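PDB 5NRK: DocCel5: Type I dockerin repeat domain from A. cellulolyticus family 5 endoglucanase WP_010249057 S15I, I16N mutant from Acetivibrio cellulolyticus, which binds calcium and probably docks onto a cohesin partner, tethering its family 5 endoglucanase to the cellulosome. Local coordinates for residues Asp40-Lys45 with Ser49-Ile54; Met55-Tyr58 with Met62-Lys65. All coordinates share one frame; numbering follows the deposited sequence. Where two conformers were deposited one is given.

Contact 1 of 2, residues Asp40-Lys45 with Ser49-Ile54; sequences DLNGDK and SLDFAI. With CA (calcium ion), chain F.
Leu41 and Asp51 have the nearest CA atoms across the contact, 5.3 Å apart, where residues 40-45 of the calcium loop pass beside the first turns of helix 49-59. This is the second of two EF-hand-type calcium sites in the type I dockerin. Asp40 OD1, Asn42 and Asp44 OD1 each give the ion one ligand from the loop. Asp51 closes the site from the helix with both carboxylate oxygens, OD1 and OD2 each 2.5 Å from the calcium. The backbone oxygen of Ser46 and a water complete seven ligands. The Asp40 and Asp51 carboxylates are turned 87° to each other; the calcium probably offsets their like charges. Asp40 has CG anti to its own N (chi1 179°), which swings the carboxylate back into the loop. There Asp40 OD2 takes the N-H of Lys45, N to OD2 2.8 Å, from above the carboxylate plane. Asp51 OD1 also accepts the N-H of Leu41, 2.8 Å from Leu41 N and again out of plane, and so ties loop to helix directly. Outside the metal shell, Leu41 and Ile54 lie alongside each other, pointing opposite ways, with Leu41 CB 3.8 Å from Ile54 CG2. The calcium-bound water also donates to Asp44 OD2, at 2.7 Å.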
loop_
_atom_site.group_PDB
_atom_site.type_symbol
_atom_site.label_atom_id
_atom_site.label_comp_id
_atom_site.label_asym_id
_atom_site.label_seq_id
_atom_site.Cartn_x
_atom_site.Cartn_y
_atom_site.Cartn_z
ATOM N N ASP B 40 15.098 -2.672 7.738
ATOM C CA ASP B 40 15.495 -3.350 8.975
ATOM C C ASP B 40 16.016 -2.311 9.958
ATOM O O ASP B 40 17.160 -1.843 9.854
ATOM C CB ASP B 40 16.544 -4.411 8.718
ATOM C CG ASP B 40 16.982 -5.106 9.961
ATOM O OD1 ASP B 40 16.185 -5.184 10.925
ATOM O OD2 ASP B 40 18.145 -5.583 9.972
ATOM N N LEU B 41 15.175 -1.976 10.914
ATOM C CA LEU B 41 15.449 -0.862 11.820
ATOM C C LEU B 41 15.981 -1.310 13.172
ATOM O O LEU B 41 16.365 -0.467 13.993
ATOM C CB LEU B 41 14.206 -0.030 12.013
ATOM C CG LEU B 41 13.560 0.476 10.718
ATOM C CD1 LEU B 41 12.344 1.335 11.014
ATOM C CD2 LEU B 41 14.558 1.255 9.858
ATOM N N ASN B 42 16.057 -2.617 13.390
ATOM C CA ASN B 42 16.674 -3.170 14.613
ATOM C C ASN B 42 17.851 -4.100 14.369
ATOM O O ASN B 42 18.406 -4.630 15.323
ATOM C CB ASN B 42 15.612 -3.832 15.502
ATOM C CG ASN B 42 14.836 -4.904 14.788
ATOM O OD1 ASN B 42 15.203 -5.295 13.693
ATOM N ND2 ASN B 42 13.756 -5.395 15.401
ATOM N N GLY B 43 18.274 -4.277 13.114
ATOM C CA GLY B 43 19.499 -5.008 12.828
ATOM C C GLY B 43 19.423 -6.518 12.871
ATOM O O GLY B 43 20.457 -7.188 12.864
ATOM N N ASP B 44 18.210 -7.073 12.897
ATOM C CA ASP B 44 18.069 -8.530 12.889
ATOM C C ASP B 44 18.046 -9.151 11.479
ATOM O O ASP B 44 17.890 -10.364 11.340
ATOM C CB ASP B 44 16.885 -9.002 13.755
ATOM C CG ASP B 44 15.526 -8.602 13.196
ATOM O OD1 ASP B 44 15.461 -7.957 12.125
ATOM O OD2 ASP B 44 14.520 -8.926 13.861
ATOM N N LYS B 45 18.207 -8.313 10.460
ATOM C CA LYS B 45 18.267 -8.714 9.052
ATOM C C LYS B 45 16.931 -9.231 8.502
ATOM O O LYS B 45 16.885 -9.848 7.439
ATOM C CB LYS B 45 19.413 -9.713 8.790
ATOM C CG LYS B 45 20.779 -9.259 9.264
ATOM C CD LYS B 45 21.354 -8.266 8.278
ATOM C CE LYS B 45 22.772 -7.865 8.649
ATOM N NZ LYS B 45 22.858 -7.128 9.942
ATOM N N SER B 49 7.065 -6.836 11.780
ATOM C CA SER B 49 6.280 -5.889 12.550
ATOM C C SER B 49 7.054 -5.164 13.640
ATOM O O SER B 49 6.641 -4.095 14.074
ATOM C CB SER B 49 5.004 -6.544 13.102
ATOM O OG SER B 49 5.301 -7.617 13.964
ATOM N N LEU B 50 8.193 -5.703 14.078
ATOM C CA LEU B 50 9.058 -4.963 14.993
ATOM C C LEU B 50 9.608 -3.709 14.321
ATOM O O LEU B 50 9.680 -2.625 14.923
ATOM C CB LEU B 50 10.238 -5.816 15.472
ATOM C CG LEU B 50 9.958 -7.102 16.231
ATOM C CD1 LEU B 50 11.236 -7.778 16.666
ATOM C CD2 LEU B 50 9.117 -6.793 17.429
ATOM N N ASP B 51 9.993 -3.843 13.062
ATOM C CA ASP B 51 10.469 -2.678 12.296
ATOM C C ASP B 51 9.358 -1.656 12.089
ATOM O O ASP B 51 9.588 -0.439 12.187
ATOM C CB ASP B 51 11.049 -3.144 10.976
ATOM C CG ASP B 51 12.125 -4.159 11.189
ATOM O OD1 ASP B 51 13.211 -3.799 11.707
ATOM O OD2 ASP B 51 11.919 -5.352 10.890
ATOM N N PHE B 52 8.144 -2.128 11.822
ATOM C CA PHE B 52 6.973 -1.271 11.686
ATOM C C PHE B 52 6.738 -0.444 12.962
ATOM O O PHE B 52 6.483 0.758 12.899
ATOM C CB PHE B 52 5.801 -2.186 11.307
ATOM C CG PHE B 52 4.513 -1.500 10.937
ATOM C CD1 PHE B 52 4.458 -0.502 9.968
ATOM C CD2 PHE B 52 3.334 -1.922 11.514
ATOM C CE1 PHE B 52 3.237 0.042 9.607
ATOM C CE2 PHE B 52 2.116 -1.365 11.158
ATOM C CZ PHE B 52 2.081 -0.355 10.234
ATOM N N ALA B 53 6.861 -1.106 14.108
ATOM C CA ALA B 53 6.714 -0.446 15.384
ATOM C C ALA B 53 7.778 0.606 15.602
ATOM O O ALA B 53 7.488 1.693 16.113
ATOM C CB ALA B 53 6.776 -1.474 16.509
ATOM N N ILE B 54 9.016 0.295 15.230
ATOM C CA ILE B 54 10.104 1.234 15.401
ATOM C C ILE B 54 9.884 2.473 14.531
ATOM O O ILE B 54 10.091 3.616 14.967
ATOM C CB ILE B 54 11.459 0.564 15.103
ATOM C CG1 ILE B 54 11.758 -0.484 16.172
ATOM C CG2 ILE B 54 12.575 1.603 15.029
ATOM C CD1 ILE B 54 12.847 -1.468 15.790
HETATM CA CA CA F . 14.185 -6.051 11.652
HETATM O O HOH W 1 12.656 -7.133 13.182
#

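Contact 2 of 2, residues Met55-Tyr58 with Met62-Lys65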
loop_
_atom_site.group_PDB
_atom_site.type_symbol
_atom_site.label_atom_id
_atom_site.label_comp_id
_atom_site.label_asym_id
_atom_site.label_seq_id
_atom_site.Cartn_x
_atom_site.Cartn_y
_atom_site.Cartn_z
ATOM N N MET B 55 9.441 2.262 13.305
ATOM C CA MET B 55 9.122 3.380 12.433
ATOM C C MET B 55 8.008 4.249 13.034
ATOM O O MET B 55 8.072 5.484 12.975
ATOM C CB MET B 55 8.706 2.853 11.068
ATOM C CG MET B 55 8.423 3.997 10.118
ATOM S SD MET B 55 8.096 3.544 8.420
ATOM C CE MET B 55 9.550 2.709 7.805
ATOM N N ARG B 56 6.986 3.615 13.605
ATOM C CA ARG B 56 5.913 4.340 14.266
ATOM C C ARG B 56 6.475 5.193 15.402
ATOM O O ARG B 56 6.115 6.367 15.539
ATOM C CB ARG B 56 4.846 3.378 14.788
ATOM C CG ARG B 56 3.678 4.069 15.455
ATOM C CD ARG B 56 2.890 4.962 14.529
ATOM N NE ARG B 56 1.716 5.487 15.203
ATOM C CZ ARG B 56 0.846 6.332 14.659
ATOM N NH1 ARG B 56 1.007 6.766 13.414
ATOM N NH2 ARG B 56 -0.186 6.752 15.372
ATOM N N MET B 57 7.340 4.631 16.238
ATOM C CA MET B 57 7.926 5.402 17.337
ATOM C C MET B 57 8.679 6.620 16.820
ATOM O O MET B 57 8.604 7.701 17.382
ATOM C CB MET B 57 8.858 4.517 18.165
ATOM C CG MET B 57 8.136 3.448 18.969
ATOM S SD MET B 57 9.255 2.536 20.059
ATOM C CE MET B 57 9.346 3.704 21.396
ATOM N N TYR B 58 9.416 6.446 15.733
ATOM C CA TYR B 58 10.128 7.572 15.126
ATOM C C TYR B 58 9.172 8.662 14.618
ATOM O O TYR B 58 9.372 9.848 14.921
ATOM C CB TYR B 58 11.021 7.052 14.001
ATOM C CG TYR B 58 11.732 8.139 13.222
ATOM C CD1 TYR B 58 12.924 8.691 13.662
ATOM C CD2 TYR B 58 11.185 8.615 12.035
ATOM C CE1 TYR B 58 13.556 9.676 12.919
ATOM C CE2 TYR B 58 11.799 9.589 11.291
ATOM C CZ TYR B 58 12.984 10.114 11.736
ATOM O OH TYR B 58 13.629 11.104 11.005
ATOM N N MET B 62 8.900 9.602 19.498
ATOM C CA MET B 62 9.223 8.879 20.717
ATOM C C MET B 62 10.689 8.451 20.755
ATOM O O MET B 62 11.230 8.202 21.827
ATOM C CB MET B 62 8.303 7.669 20.857
ATOM C CG MET B 62 6.826 8.046 20.992
ATOM S SD MET B 62 5.602 6.733 20.852
ATOM C CE MET B 62 5.744 6.040 22.495
ATOM N N ILE B 63 11.297 8.342 19.571
ATOM C CA ILE B 63 12.737 8.094 19.409
ATOM C C ILE B 63 13.234 9.062 18.363
ATOM O O ILE B 63 12.442 9.644 17.596
ATOM C CB ILE B 63 13.074 6.647 18.988
ATOM C CG1 ILE B 63 12.499 6.299 17.600
ATOM C CG2 ILE B 63 12.600 5.685 20.058
ATOM C CD1 ILE B 63 12.868 4.903 17.107
ATOM N N THR B 64 14.549 9.241 18.344
ATOM C CA THR B 64 15.197 10.218 17.494
ATOM C C THR B 64 15.957 9.569 16.333
ATOM O O THR B 64 16.077 10.146 15.259
ATOM C CB THR B 64 16.168 11.049 18.360
ATOM O OG1 THR B 64 15.419 11.791 19.343
ATOM C CG2 THR B 64 16.984 12.006 17.537
ATOM N N LYS B 65 16.429 8.341 16.536
ATOM C CA LYS B 65 17.202 7.630 15.559
ATOM C C LYS B 65 17.026 6.132 15.759
ATOM O O LYS B 65 16.491 5.720 16.730
ATOM C CB LYS B 65 18.727 8.041 15.562
ATOM C CG LYS B 65 19.489 7.983 16.916
ATOM C CD LYS B 65 19.679 6.589 17.456
ATOM C CE LYS B 65 20.684 6.697 18.592
ATOM N NZ LYS B 65 20.755 5.456 19.414
HETATM O O HOH W 2 11.582 11.510 15.690
#
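The Tyr58 ring meets residues 62-65 at its edge, where Thr64 O lies in the ring plane, 3.5 Å from Tyr58 CE1. A water sits over one face, displaced toward the rim. The contact is the C-terminal end of helix 49-59 of the dockerin, where the chain turns back along the last turns, consistent with a Schellman-type C-cap. The Phe66 ring also meets the Tyr58 ring, with the planes at about 40°. The same water donates to Tyr58 O at 2.9 Å and to Ile63 O at 2.8 Å, so it bridges the helix and the tail. The direct tie is Met62 N to Met57 O, 2.9 Å long with an N-H...O angle of 148°. A bond spanning five residues in this way is one element of the Schellman motif. Apolar side chains pack beside it. Met57 crosses both Met62 and Ile63 at about a right angle. Its chain is bent at the last torsion, and in one of its two conformers Met57 CE comes to 4.0 Å from Ile63 CG2, with Met62 CB close by. Met62 has a second conformer too, so this packing is probably mobile. Arg56, Met57 and Met62 also touch the chain of another protein, and Arg56 NE is hydrogen-bonded to its backbone. Ile63 holds CG1 between its own N and carbonyl carbon (chi1 64°), which lays Ile63 CG1 against the helix backbone, 3.6 Å from Tyr58 N.

Both contacts use helix 49-59, one at each end. Contact 1 is partly buried and largely polar: carboxylates and neutral oxygens surround a calcium ion, with a small apolar patch beside it. Contact 2 is a surface contact without a metal. It relies on one backbone bond, a bridging water and apolar side chains. The two adjoin along the helix. Ile63 CD1 of contact 2 packs on Ile54 O of contact 1, 3.7 Å away, and Leu41 CD1 reaches to 3.8 Å from Met55 N. Phe66 touches Leu41, Ile54 and Tyr58, so the tail covers parts of both. Each contact also has residues within reach of the other protein's chain, probably the cohesin.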